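Local atomic coordinates of putative Nitroreductase (Anabaena variabilis ATCC 29413, PDB entry 3EO7), a protein that binds flavin mononucleotide and probably acts as an FMN-dependent oxidoreductase of the nitroreductase family. Residues R429-I435 with T505-R511. Residues are numbered along the deposited sequence; the frame is centred on the assembly and turned at random.
Sequences RDAAAVI and TTLGRPR
A classic beta bulge opens the antiparallel pairing of strands 433-439 and 500-508 in the mixed sheet of the second nitroreductase-family region. A432 and A433 both face L507, and their two N-H groups share its carbonyl oxygen. A432 N lies 2.7 Å from L507 O, in the carbonyl plane; A433 N comes in tilted from that plane. Beyond the bulge the pairing is regular. L507 N donates to A433 O, and I435 and T505 exchange two backbone bonds, with I435 N 2.7 Å from T505 O. A water also bridges I435 O and T505 OG1.

The two faces of the sheet differ. On one, I435 and L507 meet through their CD1 methyls, 3.7 Å apart, and helix 452-473 packs against both. On the other, V434 CG2 lies beside T506 CG2. T506 has OG1 between its backbone N and carbonyl carbon (chi1 63°), which leaves CG2 for V434 while OG1 bonds to Y340 and S479. The T506 side chain lies about 7 Å from the bound FMN, which places this part of the sheet near the flavin site.

At the end of helix 426-430, D430 joins the C-terminal residue R511 to R429. R429 grips the D430 carboxylate side-on, with R429 NE 2.9 Å from D430 OD1 and R429 NH2 on the syn lone pair of D430 OD2. The R511 bond to D430 is weak: R511 NH2 sits 3.1 Å from D430 OD2, with an N-H...O angle of 122°. An alanine at D430 would probably cost R429 its two-nitrogen grip and leave R429 NH2 and R511 NH2, 4.1 Å apart, with less negative charge to offset them. E426 also pairs with R511 NH2, and R511 NE bonds to Y340 O.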
ATOM      1  N   ARG A 429      14.760 -15.763  -8.462  1.00 18.34           N
ATOM      2  CA  ARG A 429      15.945 -16.199  -9.150  1.00 17.72           C
ATOM      3  C   ARG A 429      16.295 -15.336 -10.353  1.00 18.19           C
ATOM      4  O   ARG A 429      17.476 -15.085 -10.598  1.00 17.78           O
ATOM      5  CB  ARG A 429      15.760 -17.625  -9.662  1.00 18.21           C
ATOM      6  CG  ARG A 429      17.010 -18.277 -10.280  1.00 19.65           C
ATOM      7  CD  ARG A 429      16.649 -19.603 -10.942  1.00 20.64           C
ATOM      8  NE  ARG A 429      15.738 -19.380 -12.052  1.00 24.16           N
ATOM      9  CZ  ARG A 429      15.020 -20.310 -12.667  1.00 29.33           C
ATOM     10  NH1 ARG A 429      15.104 -21.589 -12.307  1.00 25.74           N
ATOM     11  NH2 ARG A 429      14.206 -19.947 -13.649  1.00 23.43           N
ATOM     12  N   ASP A 430      15.277 -14.952 -11.132  1.00 16.56           N
ATOM     13  CA  ASP A 430      15.464 -14.305 -12.435  1.00 16.81           C
ATOM     14  C   ASP A 430      15.405 -12.791 -12.461  1.00 17.42           C
ATOM     15  O   ASP A 430      15.689 -12.185 -13.491  1.00 16.58           O
ATOM     16  CB  ASP A 430      14.426 -14.863 -13.419  1.00 18.57           C
ATOM     17  CG  ASP A 430      14.570 -16.371 -13.632  1.00 22.82           C
ATOM     18  OD1 ASP A 430      15.696 -16.881 -13.495  1.00 20.67           O
ATOM     19  OD2 ASP A 430      13.540 -17.033 -13.871  1.00 23.65           O
ATOM     20  N   ALA A 431      15.013 -12.198 -11.335  1.00 16.89           N
ATOM     21  CA  ALA A 431      15.009 -10.759 -11.172  1.00 15.34           C
ATOM     22  C   ALA A 431      16.408 -10.157 -11.442  1.00 15.15           C
ATOM     23  O   ALA A 431      17.444 -10.765 -11.124  1.00 17.00           O
ATOM     24  CB  ALA A 431      14.589 -10.412  -9.744  1.00 16.99           C
ATOM     25  N   ALA A 432      16.391  -8.951 -11.978  1.00 14.95           N
ATOM     26  CA  ALA A 432      17.581  -8.137 -12.148  1.00 15.45           C
ATOM     27  C   ALA A 432      17.950  -7.539 -10.778  1.00 16.30           C
ATOM     28  O   ALA A 432      19.128  -7.394 -10.446  1.00 15.90           O
ATOM     29  CB  ALA A 432      17.321  -7.008 -13.200  1.00 15.18           C
ATOM     30  N   ALA A 433      16.932  -7.139 -10.014  1.00 17.77           N
ATOM     31  CA  ALA A 433      17.118  -6.549  -8.683  1.00 16.26           C
ATOM     32  C   ALA A 433      15.897  -6.871  -7.837  1.00 14.83           C
ATOM     33  O   ALA A 433      14.773  -7.004  -8.350  1.00 16.89           O
ATOM     34  CB  ALA A 433      17.298  -5.042  -8.773  1.00 15.79           C
ATOM     35  N   VAL A 434      16.125  -6.949  -6.541  1.00 14.90           N
ATOM     36  CA  VAL A 434      15.063  -7.272  -5.589  1.00 13.95           C
ATOM     37  C   VAL A 434      15.148  -6.262  -4.454  1.00 16.42           C
ATOM     38  O   VAL A 434      16.202  -6.141  -3.802  1.00 17.33           O
ATOM     39  CB  VAL A 434      15.169  -8.698  -5.089  1.00 14.50           C
ATOM     40  CG1 VAL A 434      14.009  -8.970  -4.066  1.00 17.41           C
ATOM     41  CG2 VAL A 434      15.108  -9.731  -6.257  1.00 15.94           C
ATOM     42  N   ILE A 435      14.081  -5.494  -4.260  1.00 14.65           N
ATOM     43  CA  ILE A 435      14.041  -4.479  -3.218  1.00 15.30           C
ATOM     44  C   ILE A 435      13.349  -4.965  -1.937  1.00 17.23           C
ATOM     45  O   ILE A 435      12.203  -5.412  -1.967  1.00 16.15           O
ATOM     46  CB  ILE A 435      13.378  -3.199  -3.765  1.00 15.66           C
ATOM     47  CG1 ILE A 435      14.185  -2.676  -4.969  1.00 19.53           C
ATOM     48  CG2 ILE A 435      13.259  -2.097  -2.698  1.00 16.40           C
ATOM     49  CD1 ILE A 435      13.558  -1.456  -5.584  1.00 23.34           C
ATOM     50  N   THR A 505      10.000  -6.552  -3.371  1.00 15.21           N
ATOM     51  CA  THR A 505       9.564  -6.185  -4.720  1.00 14.54           C
ATOM     52  C   THR A 505      10.662  -6.611  -5.712  1.00 17.75           C
ATOM     53  O   THR A 505      11.788  -6.139  -5.622  1.00 17.23           O
ATOM     54  CB  THR A 505       9.265  -4.694  -4.879  1.00 13.99           C
ATOM     55  OG1 THR A 505       8.250  -4.278  -3.969  1.00 14.84           O
ATOM     56  CG2 THR A 505       8.850  -4.360  -6.366  1.00 15.27           C
ATOM     57  N   THR A 506      10.305  -7.516  -6.620  1.00 15.55           N
ATOM     58  CA  THR A 506      11.198  -8.025  -7.651  1.00 16.14           C
ATOM     59  C   THR A 506      11.055  -7.161  -8.889  1.00 16.38           C
ATOM     60  O   THR A 506       9.983  -6.643  -9.169  1.00 14.70           O
ATOM     61  CB  THR A 506      10.927  -9.515  -8.017  1.00 16.94           C
ATOM     62  OG1 THR A 506       9.600  -9.659  -8.566  1.00 15.91           O
ATOM     63  CG2 THR A 506      11.113 -10.446  -6.766  1.00 17.84           C
ATOM     64  N   LEU A 507      12.168  -7.013  -9.597  1.00 16.32           N
ATOM     65  CA  LEU A 507      12.252  -6.243 -10.799  1.00 15.57           C
ATOM     66  C   LEU A 507      13.060  -7.026 -11.838  1.00 16.16           C
ATOM     67  O   LEU A 507      14.108  -7.596 -11.531  1.00 16.64           O
ATOM     68  CB  LEU A 507      12.962  -4.920 -10.517  1.00 15.26           C
ATOM     69  CG  LEU A 507      12.309  -3.985  -9.509  1.00 15.50           C
ATOM     70  CD1 LEU A 507      13.285  -2.926  -8.997  1.00 18.91           C
ATOM     71  CD2 LEU A 507      11.051  -3.373 -10.194  1.00 17.01           C
ATOM     72  N   GLY A 508      12.600  -6.994 -13.070  1.00 17.00           N
ATOM     73  CA  GLY A 508      13.284  -7.720 -14.143  1.00 17.36           C
ATOM     74  C   GLY A 508      12.784  -7.316 -15.498  1.00 17.09           C
ATOM     75  O   GLY A 508      12.217  -6.238 -15.657  1.00 17.33           O
ATOM     76  N   ARG A 509      13.058  -8.159 -16.498  1.00 19.30           N
ATOM     77  CA  ARG A 509      12.521  -7.951 -17.843  1.00 18.50           C
ATOM     78  C   ARG A 509      11.522  -9.095 -18.054  1.00 18.19           C
ATOM     79  O   ARG A 509      11.797 -10.255 -17.744  1.00 19.24           O
ATOM     80  CB  ARG A 509      13.590  -7.902 -18.945  1.00 20.46           C
ATOM     81  CG  ARG A 509      14.745  -6.914 -18.689  1.00 18.92           C
ATOM     82  CD  ARG A 509      15.456  -6.446 -19.951  1.00 21.35           C
ATOM     83  NE  ARG A 509      14.810  -5.237 -20.448  1.00 22.26           N
ATOM     84  CZ  ARG A 509      15.133  -3.994 -20.068  1.00 27.17           C
ATOM     85  NH1 ARG A 509      16.133  -3.746 -19.238  1.00 23.80           N
ATOM     86  NH2 ARG A 509      14.458  -2.974 -20.566  1.00 20.92           N
ATOM     87  N   PRO A 510      10.337  -8.769 -18.565  1.00 21.94           N
ATOM     88  CA  PRO A 510       9.320  -9.796 -18.709  1.00 21.89           C
ATOM     89  C   PRO A 510       9.694 -10.902 -19.673  1.00 22.39           C
ATOM     90  O   PRO A 510      10.382 -10.671 -20.661  1.00 21.43           O
ATOM     91  CB  PRO A 510       8.115  -9.020 -19.243  1.00 26.11           C
ATOM     92  CG  PRO A 510       8.397  -7.605 -18.963  1.00 25.81           C
ATOM     93  CD  PRO A 510       9.869  -7.468 -19.060  1.00 22.76           C
ATOM     94  N   ARG A 511       9.238 -12.096 -19.363  1.00 24.75           N
ATOM     95  CA  ARG A 511       9.516 -13.254 -20.196  1.00 31.03           C
ATOM     96  C   ARG A 511       8.658 -13.118 -21.434  1.00 33.99           C
ATOM     97  O   ARG A 511       7.571 -12.537 -21.382  1.00 34.54           O
ATOM     98  CB  ARG A 511       9.210 -14.545 -19.428  1.00 30.20           C
ATOM     99  CG  ARG A 511       9.912 -15.758 -19.963  1.00 36.17           C
ATOM    100  CD  ARG A 511       9.748 -16.987 -19.049  1.00 35.21           C
ATOM    101  NE  ARG A 511      10.593 -16.986 -17.845  1.00 37.55           N
ATOM    102  CZ  ARG A 511      10.592 -17.976 -16.941  1.00 41.34           C
ATOM    103  NH1 ARG A 511       9.827 -19.050 -17.118  1.00 44.89           N
ATOM    104  NH2 ARG A 511      11.373 -17.918 -15.865  1.00 44.50           N
ATOM    105  OXT ARG A 511       9.061 -13.541 -22.519  1.00 38.19           O
TER
HETATM  106  O   HOH W   1      15.056 -10.335 -15.665  1.00 17.68           O
HETATM  107  O   HOH W   2       9.456  -4.263  -1.435  1.00 15.12           O